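Local atomic coordinates of putative phosphinothricin n-acetyltransferase (Acinetobacter baylyi, PDB entry 2JLM), a protein that probably transfers the acetyl group of acetyl-CoA to the amino group of L-methionine sulfoximine and L-methionine sulfone, as a GNAT-family acetyltransferase. Residues D[10-15]-D[62-67]; D[18-23]-D[71-76]; D[118-123]-D[171-176]. One frame throughout, in Å; residues are numbered along the deposited sequence.

Interaction 1: residues D[10-15]-D[62-67]; sequences FRFVEC and PIIGAV
Arg11 and Val67 face each other as an antiparallel hydrogen-bonded pair, Arg11 N to Val67 O and Val67 N to Arg11 O both measuring 2.9 Å. Val13 and Gly65 form the next such pair. Gly65 N gives Val13 O a nearly straight bond (N-H...O 173°), whereas Val13 N approaches Gly65 O from 41° above its carbonyl plane. Cys15 N then reaches Ile63 O at 2.9 Å, carrying the ladder one step past the end of strand 10-14. At the intervening non-hydrogen-bonded pairs, CA-H...O contacts fill in, as from Phe12 CA to Gly65 O.

Side chains pack on both faces. On one, Phe10 CD1 lies 3.8 Å from Ala66 CB, and the Phe12 ring turns its edge to Gly65 O while CD2 touches Ile64 CG2; helix 107-121 covers this side. On the other, Val13 CG1 meets Val67 CG2 at 3.7 Å, and Cys15, with SG anti to its carbonyl carbon (chi1 -65°), lays the sulfur 3.6 Å over Gly65 CA, where no side chain intervenes.

Water links the polar end: it donates to Glu14 OE1 and accepts from Ile63 N, while Glu14 OE2 forms a salt bridge with Arg118. Phe10 also pairs with a parallel strand of a second subunit, continuing the sheet between chains. The arrangement is the antiparallel first-and-second-strand pairing of the GNAT fold.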
ATOM      1  N   PHE D  10       2.470  -4.836  27.976  1.00 22.75           N
ATOM      2  CA  PHE D  10       1.959  -5.225  26.666  1.00 26.13           C
ATOM      3  C   PHE D  10       2.413  -4.254  25.596  1.00 26.45           C
ATOM      4  O   PHE D  10       2.746  -3.100  25.887  1.00 32.88           O
ATOM      5  CB  PHE D  10       0.426  -5.288  26.676  1.00 36.17           C
ATOM      6  CG  PHE D  10      -0.231  -3.946  26.536  1.00 27.92           C
ATOM      7  CD1 PHE D  10      -0.616  -3.475  25.292  1.00 31.03           C
ATOM      8  CD2 PHE D  10      -0.450  -3.149  27.650  1.00 31.79           C
ATOM      9  CE1 PHE D  10      -1.219  -2.236  25.160  1.00 31.96           C
ATOM     10  CE2 PHE D  10      -1.049  -1.915  27.529  1.00 36.13           C
ATOM     11  CZ  PHE D  10      -1.437  -1.455  26.285  1.00 24.04           C
ATOM     12  N   ARG D  11       2.422  -4.730  24.353  1.00 25.71           N
ATOM     13  CA  ARG D  11       2.779  -3.896  23.217  1.00 27.49           C
ATOM     14  C   ARG D  11       1.732  -4.072  22.124  1.00 41.66           C
ATOM     15  O   ARG D  11       0.966  -5.033  22.149  1.00 19.30           O
ATOM     16  CB  ARG D  11       4.141  -4.306  22.666  1.00 27.76           C
ATOM     17  CG  ARG D  11       4.107  -5.667  21.970  1.00 35.52           C
ATOM     18  CD  ARG D  11       5.489  -6.107  21.523  1.00 41.63           C
ATOM     19  NE  ARG D  11       5.557  -7.560  21.392  1.00 52.84           N
ATOM     20  CZ  ARG D  11       5.590  -8.205  20.229  1.00 39.33           C
ATOM     21  NH1 ARG D  11       5.587  -7.520  19.090  1.00 40.25           N
ATOM     22  NH2 ARG D  11       5.636  -9.530  20.207  1.00 45.64           N
ATOM     23  N   PHE D  12       1.719  -3.150  21.165  1.00 19.84           N
ATOM     24  CA  PHE D  12       0.814  -3.225  20.029  1.00 34.96           C
ATOM     25  C   PHE D  12       1.436  -4.051  18.923  1.00 33.79           C
ATOM     26  O   PHE D  12       2.644  -4.035  18.737  1.00 44.19           O
ATOM     27  CB  PHE D  12       0.480  -1.824  19.500  1.00 23.87           C
ATOM     28  CG  PHE D  12      -0.435  -1.043  20.395  1.00 25.84           C
ATOM     29  CD1 PHE D  12      -0.132   0.258  20.752  1.00 14.38           C
ATOM     30  CD2 PHE D  12      -1.608  -1.617  20.878  1.00 23.94           C
ATOM     31  CE1 PHE D  12      -0.981   0.978  21.576  1.00 23.69           C
ATOM     32  CE2 PHE D  12      -2.462  -0.904  21.699  1.00 15.40           C
ATOM     33  CZ  PHE D  12      -2.153   0.388  22.054  1.00 17.22           C
ATOM     34  N   VAL D  13       0.596  -4.773  18.193  1.00 30.74           N
ATOM     35  CA  VAL D  13       1.031  -5.498  17.018  1.00 36.66           C
ATOM     36  C   VAL D  13      -0.013  -5.376  15.902  1.00 36.48           C
ATOM     37  O   VAL D  13      -1.186  -5.135  16.161  1.00 38.39           O
ATOM     38  CB  VAL D  13       1.227  -6.983  17.341  1.00 38.77           C
ATOM     39  CG1 VAL D  13      -0.100  -7.604  17.721  1.00 38.35           C
ATOM     40  CG2 VAL D  13       1.811  -7.705  16.147  1.00 57.44           C
ATOM     41  N   GLU D  14       0.425  -5.534  14.661  1.00 38.58           N
ATOM     42  CA  GLU D  14      -0.483  -5.652  13.532  1.00 17.68           C
ATOM     43  C   GLU D  14      -0.856  -7.110  13.360  1.00 38.02           C
ATOM     44  O   GLU D  14      -0.019  -7.920  12.969  1.00 49.25           O
ATOM     45  CB  GLU D  14       0.188  -5.135  12.256  1.00 23.42           C
ATOM     46  CG  GLU D  14       0.614  -3.672  12.344  1.00 32.31           C
ATOM     47  CD  GLU D  14      -0.552  -2.766  12.715  1.00 59.87           C
ATOM     48  OE1 GLU D  14      -1.537  -2.711  11.951  1.00 44.60           O
ATOM     49  OE2 GLU D  14      -0.489  -2.113  13.776  1.00 50.80           O
ATOM     50  N   CYS D  15      -2.105  -7.455  13.655  1.00 30.65           N
ATOM     51  CA  CYS D  15      -2.525  -8.844  13.536  1.00 37.93           C
ATOM     52  C   CYS D  15      -2.512  -9.356  12.097  1.00 40.26           C
ATOM     53  O   CYS D  15      -2.888  -8.644  11.164  1.00 34.76           O
ATOM     54  CB  CYS D  15      -3.891  -9.056  14.174  1.00 31.48           C
ATOM     55  SG  CYS D  15      -3.850  -8.782  15.935  1.00 38.57           S
ATOM     56  N   PRO D  62      -7.502  -2.107   9.174  1.00 24.97           N
ATOM     57  CA  PRO D  62      -6.481  -2.470  10.162  1.00 25.08           C
ATOM     58  C   PRO D  62      -6.993  -3.507  11.157  1.00 30.73           C
ATOM     59  O   PRO D  62      -8.190  -3.559  11.445  1.00 33.39           O
ATOM     60  CB  PRO D  62      -6.198  -1.143  10.876  1.00 16.52           C
ATOM     61  CG  PRO D  62      -7.451  -0.340  10.694  1.00 38.00           C
ATOM     62  CD  PRO D  62      -8.065  -0.764   9.398  1.00 30.74           C
ATOM     63  N   ILE D  63      -6.095  -4.347  11.654  1.00 36.93           N
ATOM     64  CA  ILE D  63      -6.391  -5.178  12.814  1.00 32.00           C
ATOM     65  C   ILE D  63      -5.269  -4.946  13.818  1.00 44.18           C
ATOM     66  O   ILE D  63      -4.149  -5.420  13.626  1.00 42.15           O
ATOM     67  CB  ILE D  63      -6.491  -6.676  12.460  1.00 42.77           C
ATOM     68  CG1 ILE D  63      -7.261  -6.885  11.152  1.00 24.87           C
ATOM     69  CG2 ILE D  63      -7.168  -7.456  13.582  1.00 22.33           C
ATOM     70  CD1 ILE D  63      -7.379  -8.359  10.771  1.00 28.21           C
ATOM     71  N   ILE D  64      -5.565  -4.191  14.871  1.00 28.26           N
ATOM     72  CA  ILE D  64      -4.559  -3.812  15.855  1.00 24.89           C
ATOM     73  C   ILE D  64      -4.680  -4.668  17.111  1.00 36.01           C
ATOM     74  O   ILE D  64      -5.727  -4.704  17.756  1.00 30.02           O
ATOM     75  CB  ILE D  64      -4.668  -2.322  16.225  1.00 24.49           C
ATOM     76  CG1 ILE D  64      -4.544  -1.447  14.973  1.00 23.67           C
ATOM     77  CG2 ILE D  64      -3.591  -1.936  17.212  1.00 26.28           C
ATOM     78  CD1 ILE D  64      -4.682   0.069  15.258  1.00 21.92           C
ATOM     79  N   GLY D  65      -3.607  -5.371  17.451  1.00 38.53           N
ATOM     80  CA  GLY D  65      -3.637  -6.286  18.577  1.00 26.80           C
ATOM     81  C   GLY D  65      -2.800  -5.816  19.749  1.00 25.02           C
ATOM     82  O   GLY D  65      -1.945  -4.939  19.613  1.00 26.23           O
ATOM     83  N   ALA D  66      -3.060  -6.393  20.916  1.00 19.30           N
ATOM     84  CA  ALA D  66      -2.263  -6.110  22.104  1.00 28.49           C
ATOM     85  C   ALA D  66      -1.698  -7.431  22.607  1.00 51.27           C
ATOM     86  O   ALA D  66      -2.436  -8.408  22.769  1.00 30.55           O
ATOM     87  CB  ALA D  66      -3.104  -5.433  23.177  1.00 19.51           C
ATOM     88  N   VAL D  67      -0.388  -7.467  22.829  1.00 33.58           N
ATOM     89  CA  VAL D  67       0.273  -8.719  23.178  1.00 30.68           C
ATOM     90  C   VAL D  67       1.076  -8.582  24.461  1.00 30.10           C
ATOM     91  O   VAL D  67       1.725  -7.563  24.685  1.00 37.42           O
ATOM     92  CB  VAL D  67       1.160  -9.198  22.027  1.00 42.93           C
ATOM     93  CG1 VAL D  67       2.023 -10.343  22.466  1.00 34.02           C
ATOM     94  CG2 VAL D  67       0.283  -9.613  20.848  1.00 39.50           C
TER
HETATM   95  O   HOH W   1      -3.356  -3.946  10.746  1.00 25.43           O

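Interaction 2: residues D[18-23]-D[71-76]; sequences DQHALE and GQLLGF
Glu23, on helix 17-34, grips the start of strand 73-81, joining the first helix of the GNAT fold to the central sheet. The tight part is the carboxylate over Leu73: OE1 accepts the Leu73 backbone N at 2.6 Å, on its syn side but 34° out of the carboxylate plane. The Glu23 chain runs extended beyond CG (chi2 177°), which carries the acid from the helix to the strand. Glu23 OE1 also rests against Gln72 CG at 3.6 Å. Nearer the helix, Glu23 CB packs on Leu73 CD2 at 3.9 Å.

Leu73 points inward, its CG anti to the backbone N (chi1 -170°), and its two methyls divide the work. CD2 takes the Glu23 stem; CD1 only grazes His20 CD2 at 4.1 Å, the two side chains crossing at about a right angle. His20 ND1 accepts a hydrogen bond from the backbone N of Thr16, and Ile24 and Ile27 of the same helix extend the apolar seat of Leu73.

The looser side lies at the turn before the strand, where exposed Gly71 makes little direct contact and water takes over: one molecule donates both to Gly71 O and, at 2.7 Å, to Glu23 OE2.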
ATOM      1  N   ASP D  18      -1.840 -15.506   9.636  1.00 64.61           N
ATOM      2  CA  ASP D  18      -0.884 -16.539  10.008  1.00 74.46           C
ATOM      3  C   ASP D  18      -0.658 -16.587  11.524  1.00 66.48           C
ATOM      4  O   ASP D  18      -0.762 -17.645  12.140  1.00 62.97           O
ATOM      5  CB  ASP D  18       0.443 -16.350   9.262  1.00 73.15           C
ATOM      6  CG  ASP D  18       1.121 -15.031   9.594  1.00 52.01           C
ATOM      7  N   GLN D  19      -0.376 -15.438  12.128  1.00 52.38           N
ATOM      8  CA  GLN D  19       0.005 -15.394  13.539  1.00 43.96           C
ATOM      9  C   GLN D  19      -1.162 -15.397  14.526  1.00 59.90           C
ATOM     10  O   GLN D  19      -1.002 -15.819  15.671  1.00 58.95           O
ATOM     11  CB  GLN D  19       0.886 -14.169  13.823  1.00 63.22           C
ATOM     12  CG  GLN D  19       2.239 -14.168  13.136  1.00 49.83           C
ATOM     13  CD  GLN D  19       3.115 -13.016  13.592  1.00 68.51           C
ATOM     14  N   HIS D  20      -2.330 -14.928  14.099  1.00 63.47           N
ATOM     15  CA  HIS D  20      -3.373 -14.591  15.068  1.00 40.12           C
ATOM     16  C   HIS D  20      -4.761 -15.196  14.842  1.00 40.18           C
ATOM     17  O   HIS D  20      -5.646 -15.032  15.683  1.00 43.30           O
ATOM     18  CB  HIS D  20      -3.470 -13.072  15.193  1.00 46.10           C
ATOM     19  CG  HIS D  20      -2.183 -12.421  15.588  1.00 44.00           C
ATOM     20  ND1 HIS D  20      -1.403 -11.712  14.701  1.00 50.78           N
ATOM     21  CD2 HIS D  20      -1.535 -12.374  16.779  1.00 47.61           C
ATOM     22  CE1 HIS D  20      -0.333 -11.252  15.327  1.00 45.78           C
ATOM     23  NE2 HIS D  20      -0.391 -11.639  16.589  1.00 46.00           N
ATOM     24  N   ALA D  21      -4.948 -15.899  13.726  1.00 49.33           N
ATOM     25  CA  ALA D  21      -6.248 -16.486  13.396  1.00 47.25           C
ATOM     26  C   ALA D  21      -6.873 -17.302  14.531  1.00 49.08           C
ATOM     27  O   ALA D  21      -8.063 -17.160  14.817  1.00 48.10           O
ATOM     28  CB  ALA D  21      -6.153 -17.334  12.134  1.00 28.22           C
ATOM     29  N   LEU D  22      -6.083 -18.163  15.166  1.00 45.44           N
ATOM     30  CA  LEU D  22      -6.640 -19.059  16.176  1.00 46.15           C
ATOM     31  C   LEU D  22      -7.067 -18.290  17.411  1.00 49.06           C
ATOM     32  O   LEU D  22      -8.201 -18.431  17.867  1.00 50.64           O
ATOM     33  CB  LEU D  22      -5.664 -20.181  16.551  1.00 69.44           C
ATOM     34  CG  LEU D  22      -6.282 -21.336  17.358  1.00 61.48           C
ATOM     35  CD1 LEU D  22      -5.561 -22.648  17.101  1.00 66.35           C
ATOM     36  CD2 LEU D  22      -6.320 -21.030  18.850  1.00 60.52           C
ATOM     37  N   GLU D  23      -6.163 -17.474  17.947  1.00 37.10           N
ATOM     38  CA  GLU D  23      -6.481 -16.641  19.110  1.00 48.67           C
ATOM     39  C   GLU D  23      -7.669 -15.714  18.853  1.00 52.81           C
ATOM     40  O   GLU D  23      -8.581 -15.625  19.676  1.00 34.87           O
ATOM     41  CB  GLU D  23      -5.265 -15.825  19.546  1.00 51.30           C
ATOM     42  CG  GLU D  23      -4.355 -16.561  20.501  1.00 55.69           C
ATOM     43  CD  GLU D  23      -3.126 -15.760  20.854  1.00 60.54           C
ATOM     44  OE1 GLU D  23      -2.967 -15.422  22.047  1.00 50.09           O
ATOM     45  OE2 GLU D  23      -2.329 -15.461  19.940  1.00 46.72           O
ATOM     46  N   GLY D  71       3.726 -13.064  24.532  1.00 58.61           N
ATOM     47  CA  GLY D  71       3.286 -13.236  23.156  1.00 57.21           C
ATOM     48  C   GLY D  71       1.815 -13.591  22.982  1.00 39.05           C
ATOM     49  O   GLY D  71       1.333 -13.764  21.861  1.00 48.78           O
ATOM     50  N   GLN D  72       1.100 -13.700  24.094  1.00 38.22           N
ATOM     51  CA  GLN D  72      -0.329 -13.988  24.067  1.00 43.97           C
ATOM     52  C   GLN D  72      -1.152 -12.781  23.583  1.00 39.34           C
ATOM     53  O   GLN D  72      -0.962 -11.650  24.051  1.00 37.62           O
ATOM     54  CB  GLN D  72      -0.794 -14.420  25.460  1.00 52.76           C
ATOM     55  CG  GLN D  72      -2.207 -14.973  25.503  1.00 62.56           C
ATOM     56  CD  GLN D  72      -2.628 -15.385  26.901  1.00 91.25           C
ATOM     57  OE1 GLN D  72      -3.787 -15.736  27.136  1.00 78.02           O
ATOM     58  NE2 GLN D  72      -1.686 -15.342  27.841  1.00 77.58           N
ATOM     59  N   LEU D  73      -2.069 -13.024  22.650  1.00 40.70           N
ATOM     60  CA  LEU D  73      -2.963 -11.975  22.171  1.00 33.48           C
ATOM     61  C   LEU D  73      -3.953 -11.583  23.265  1.00 35.32           C
ATOM     62  O   LEU D  73      -4.836 -12.365  23.619  1.00 31.69           O
ATOM     63  CB  LEU D  73      -3.702 -12.422  20.908  1.00 23.44           C
ATOM     64  CG  LEU D  73      -4.493 -11.333  20.173  1.00 39.62           C
ATOM     65  CD1 LEU D  73      -3.572 -10.268  19.578  1.00 26.00           C
ATOM     66  CD2 LEU D  73      -5.351 -11.956  19.100  1.00 28.89           C
ATOM     67  N   LEU D  74      -3.787 -10.377  23.805  1.00 26.11           N
ATOM     68  CA  LEU D  74      -4.633  -9.885  24.895  1.00 37.34           C
ATOM     69  C   LEU D  74      -5.981  -9.387  24.390  1.00 45.46           C
ATOM     70  O   LEU D  74      -6.948  -9.312  25.142  1.00 31.42           O
ATOM     71  CB  LEU D  74      -3.935  -8.762  25.665  1.00 26.92           C
ATOM     72  CG  LEU D  74      -2.628  -9.156  26.352  1.00 41.61           C
ATOM     73  CD1 LEU D  74      -2.275  -8.149  27.435  1.00 23.82           C
ATOM     74  CD2 LEU D  74      -2.739 -10.554  26.949  1.00 41.68           C
ATOM     75  N   GLY D  75      -6.039  -9.052  23.109  1.00 40.44           N
ATOM     76  CA  GLY D  75      -7.243  -8.497  22.531  1.00 33.48           C
ATOM     77  C   GLY D  75      -6.877  -7.734  21.284  1.00 26.22           C
ATOM     78  O   GLY D  75      -5.695  -7.499  21.022  1.00 25.69           O
ATOM     79  N   PHE D  76      -7.887  -7.354  20.513  1.00 20.24           N
ATOM     80  CA  PHE D  76      -7.665  -6.664  19.247  1.00 32.71           C
ATOM     81  C   PHE D  76      -8.770  -5.655  18.932  1.00 30.11           C
ATOM     82  O   PHE D  76      -9.857  -5.692  19.507  1.00 29.65           O
ATOM     83  CB  PHE D  76      -7.516  -7.676  18.104  1.00 22.97           C
ATOM     84  CG  PHE D  76      -8.776  -8.422  17.785  1.00 32.63           C
ATOM     85  CD1 PHE D  76      -9.585  -8.026  16.734  1.00 43.75           C
ATOM     86  CD2 PHE D  76      -9.159  -9.520  18.544  1.00 40.35           C
ATOM     87  CE1 PHE D  76     -10.757  -8.714  16.439  1.00 31.01           C
ATOM     88  CE2 PHE D  76     -10.327 -10.209  18.256  1.00 43.15           C
ATOM     89  CZ  PHE D  76     -11.126  -9.803  17.204  1.00 37.65           C
TER
HETATM   90  O   HOH W   2      -0.105 -13.974  19.794  1.00 39.57           O

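Interaction 3: residues D[118-123]-D[171-176]; sequences RAVESE and LTLDTP
The backbones come nearest at Glu123 and Pro176, with CA atoms 4.6 Å apart, where helix 107-121 has just ended, Ser122 being the first residue off it, and the chain after strand 162-172 reaches a cis peptide before Pro176. This contact joins the end of a helix of the GNAT fold to the C-terminal tail leaving the sheet.

Leu173 supplies the apolar part of the contact. With CG anti to its carbonyl carbon (chi1 -57°) and the chain extended beyond it, CD1 reaches the helix and meets Ala119 CB at 3.6 Å; the same methyl lies 4.0 Å from Val120 CG2, the two side chains meeting at a slant. Ala119 also packs on Met127 and Trp79, so the leucine adds to a cluster between helix and sheet.

Thr175, two residues on, is the next to touch the helix end. Its CG2 methyl sits 3.7 Å from Val120 O and an equal distance from Glu123 OE1. The hydroxyl is engaged with Val124 O, just beyond the helix segment, and Thr175 O accepts from His125, which further ties the tail to the chain entering strand 126-132.

The Glu123 side chain, bent at chi2 (-65°), turns its carboxylate toward the tail; it crosses the Thr175 side chain at about a right angle. Trp163 of a third subunit packs against Pro176. At the helix end, Ser122 OG donates to Arg118 O at 2.7 Å. Across the contact, Glu123 OE2 rests on Pro176, 3.4 Å from both CA and CB.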
ATOM      1  N   ARG D 118      -5.093   5.535  14.086  1.00 14.99           N
ATOM      2  CA  ARG D 118      -5.065   4.943  12.755  1.00 20.38           C
ATOM      3  C   ARG D 118      -6.144   5.531  11.831  1.00 43.47           C
ATOM      4  O   ARG D 118      -5.908   5.709  10.635  1.00 23.14           O
ATOM      5  CB  ARG D 118      -5.216   3.420  12.840  1.00 17.64           C
ATOM      6  CG  ARG D 118      -4.815   2.683  11.561  1.00 33.64           C
ATOM      7  CD  ARG D 118      -3.309   2.784  11.311  1.00 23.44           C
ATOM      8  NE  ARG D 118      -2.568   2.211  12.432  1.00 24.29           N
ATOM      9  CZ  ARG D 118      -2.240   0.925  12.527  1.00 43.68           C
ATOM     10  NH1 ARG D 118      -1.578   0.479  13.588  1.00 43.51           N
ATOM     11  NH2 ARG D 118      -2.565   0.081  11.557  1.00 23.48           N
ATOM     12  N   ALA D 119      -7.322   5.817  12.388  1.00 28.96           N
ATOM     13  CA  ALA D 119      -8.426   6.396  11.620  1.00 35.16           C
ATOM     14  C   ALA D 119      -8.034   7.761  11.072  1.00 28.51           C
ATOM     15  O   ALA D 119      -8.282   8.066   9.903  1.00 33.11           O
ATOM     16  CB  ALA D 119      -9.711   6.517  12.485  1.00 13.33           C
ATOM     17  N   VAL D 120      -7.430   8.581  11.925  1.00 32.83           N
ATOM     18  CA  VAL D 120      -6.982   9.909  11.529  1.00 29.57           C
ATOM     19  C   VAL D 120      -6.010   9.827  10.355  1.00 46.25           C
ATOM     20  O   VAL D 120      -6.071  10.638   9.426  1.00 41.65           O
ATOM     21  CB  VAL D 120      -6.320  10.637  12.699  1.00 39.71           C
ATOM     22  CG1 VAL D 120      -5.769  11.986  12.255  1.00 29.32           C
ATOM     23  CG2 VAL D 120      -7.319  10.810  13.820  1.00 36.98           C
ATOM     24  N   GLU D 121      -5.129   8.831  10.384  1.00 38.73           N
ATOM     25  CA  GLU D 121      -4.188   8.619   9.286  1.00 44.62           C
ATOM     26  C   GLU D 121      -4.886   8.096   8.045  1.00 40.19           C
ATOM     27  O   GLU D 121      -4.412   8.297   6.933  1.00 51.48           O
ATOM     28  CB  GLU D 121      -3.081   7.642   9.688  1.00 35.15           C
ATOM     29  CG  GLU D 121      -2.202   8.135  10.828  1.00 61.95           C
ATOM     30  CD  GLU D 121      -1.386   7.019  11.464  1.00100.65           C
ATOM     31  OE1 GLU D 121      -1.075   6.027  10.765  1.00 60.47           O
ATOM     32  OE2 GLU D 121      -1.056   7.137  12.666  1.00 83.98           O
ATOM     33  N   SER D 122      -6.010   7.418   8.232  1.00 36.17           N
ATOM     34  CA  SER D 122      -6.685   6.770   7.111  1.00 29.72           C
ATOM     35  C   SER D 122      -7.776   7.650   6.496  1.00 23.75           C
ATOM     36  O   SER D 122      -8.580   7.189   5.676  1.00 31.34           O
ATOM     37  CB  SER D 122      -7.233   5.409   7.540  1.00 36.30           C
ATOM     38  OG  SER D 122      -6.208   4.631   8.143  1.00 37.37           O
ATOM     39  N   GLU D 123      -7.779   8.917   6.905  1.00 27.85           N
ATOM     40  CA  GLU D 123      -8.700   9.930   6.391  1.00 40.78           C
ATOM     41  C   GLU D 123     -10.159   9.571   6.650  1.00 40.06           C
ATOM     42  O   GLU D 123     -11.043   9.937   5.877  1.00 34.99           O
ATOM     43  CB  GLU D 123      -8.462  10.173   4.901  1.00 46.46           C
ATOM     44  CG  GLU D 123      -7.079  10.708   4.576  1.00 44.89           C
ATOM     45  CD  GLU D 123      -6.835  12.089   5.155  1.00 59.80           C
ATOM     46  OE1 GLU D 123      -6.108  12.187   6.167  1.00 93.70           O
ATOM     47  OE2 GLU D 123      -7.373  13.076   4.604  1.00 59.39           O
ATOM     48  N   LEU D 171     -17.831   9.016  16.464  1.00 16.95           N
ATOM     49  CA  LEU D 171     -16.780   9.981  16.720  1.00 12.52           C
ATOM     50  C   LEU D 171     -16.473  10.665  15.397  1.00 15.94           C
ATOM     51  O   LEU D 171     -16.132   9.998  14.418  1.00 21.59           O
ATOM     52  CB  LEU D 171     -15.540   9.260  17.244  1.00 12.57           C
ATOM     53  CG  LEU D 171     -14.247  10.071  17.317  1.00 26.11           C
ATOM     54  CD1 LEU D 171     -14.346  11.096  18.440  1.00 11.66           C
ATOM     55  CD2 LEU D 171     -13.052   9.145  17.521  1.00 17.35           C
ATOM     56  N   THR D 172     -16.591  11.986  15.358  1.00 17.67           N
ATOM     57  CA  THR D 172     -16.318  12.721  14.123  1.00 25.05           C
ATOM     58  C   THR D 172     -14.911  13.311  14.135  1.00 17.74           C
ATOM     59  O   THR D 172     -14.524  14.008  15.063  1.00 28.42           O
ATOM     60  CB  THR D 172     -17.375  13.817  13.859  1.00 33.68           C
ATOM     61  OG1 THR D 172     -18.684  13.249  13.978  1.00 25.95           O
ATOM     62  CG2 THR D 172     -17.216  14.395  12.452  1.00 23.70           C
ATOM     63  N   LEU D 173     -14.137  12.990  13.107  1.00 30.32           N
ATOM     64  CA  LEU D 173     -12.748  13.411  13.032  1.00 35.03           C
ATOM     65  C   LEU D 173     -12.624  14.665  12.181  1.00 29.73           C
ATOM     66  O   LEU D 173     -13.559  15.028  11.459  1.00 35.34           O
ATOM     67  CB  LEU D 173     -11.884  12.291  12.442  1.00 17.79           C
ATOM     68  CG  LEU D 173     -11.923  10.939  13.170  1.00 36.22           C
ATOM     69  CD1 LEU D 173     -11.008   9.918  12.491  1.00 24.19           C
ATOM     70  CD2 LEU D 173     -11.553  11.094  14.639  1.00 21.16           C
ATOM     71  N   ASP D 174     -11.470  15.322  12.268  1.00 45.75           N
ATOM     72  CA  ASP D 174     -11.170  16.507  11.459  1.00 43.71           C
ATOM     73  C   ASP D 174     -10.816  16.131  10.021  1.00 32.26           C
ATOM     74  O   ASP D 174     -10.947  16.943   9.110  1.00 38.67           O
ATOM     75  CB  ASP D 174     -10.032  17.310  12.087  1.00 45.17           C
ATOM     76  CG  ASP D 174     -10.482  18.092  13.302  1.00 63.93           C
ATOM     77  OD1 ASP D 174     -11.587  18.679  13.251  1.00 60.48           O
ATOM     78  OD2 ASP D 174      -9.738  18.125  14.306  1.00 42.53           O
ATOM     79  N   THR D 175     -10.365  14.897   9.820  1.00 26.55           N
ATOM     80  CA  THR D 175     -10.129  14.404   8.470  1.00 29.37           C
ATOM     81  C   THR D 175     -11.430  13.850   7.883  1.00 42.39           C
ATOM     82  O   THR D 175     -12.378  13.570   8.626  1.00 34.28           O
ATOM     83  CB  THR D 175      -9.024  13.328   8.443  1.00 47.97           C
ATOM     84  OG1 THR D 175      -9.424  12.193   9.221  1.00 27.32           O
ATOM     85  CG2 THR D 175      -7.725  13.896   9.004  1.00 27.53           C
ATOM     86  N   PRO D 176     -11.492  13.729   6.542  1.00 44.55           N
ATOM     87  CA  PRO D 176     -10.417  14.105   5.617  1.00 39.65           C
ATOM     88  C   PRO D 176     -10.447  15.608   5.353  1.00 48.29           C
ATOM     89  O   PRO D 176     -11.516  16.208   5.448  1.00 40.43           O
ATOM     90  CB  PRO D 176     -10.800  13.358   4.342  1.00 42.30           C
ATOM     91  CG  PRO D 176     -12.286  13.368   4.357  1.00 33.90           C
ATOM     92  CD  PRO D 176     -12.712  13.336   5.818  1.00 35.07           C
TER

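Interactions 1 and 2 share a corner of the sheet, their centres 8 Å apart: strands 63-68 and 73-81 are neighbours, with Ala66 N and Gly75 O 2.9 Å apart in a probable hydrogen bond, and Cys15 CA lies 3.3 Å from His20 ND1. Interaction 3 is farther along the same sheet, 19 Å from interaction 1 and 26 Å from interaction 2 between centres. Arg118, in 118-123 though not itself touching 171-176, reaches interaction 1: NH1 makes a salt bridge to Glu14 OE2 at 2.8 Å and packs on Ile64 CD1, so helix 107-121 meets both first strands. An acetate near Arg11 and a diethylene glycol near Glu123 probably come from the crystallisation liquor.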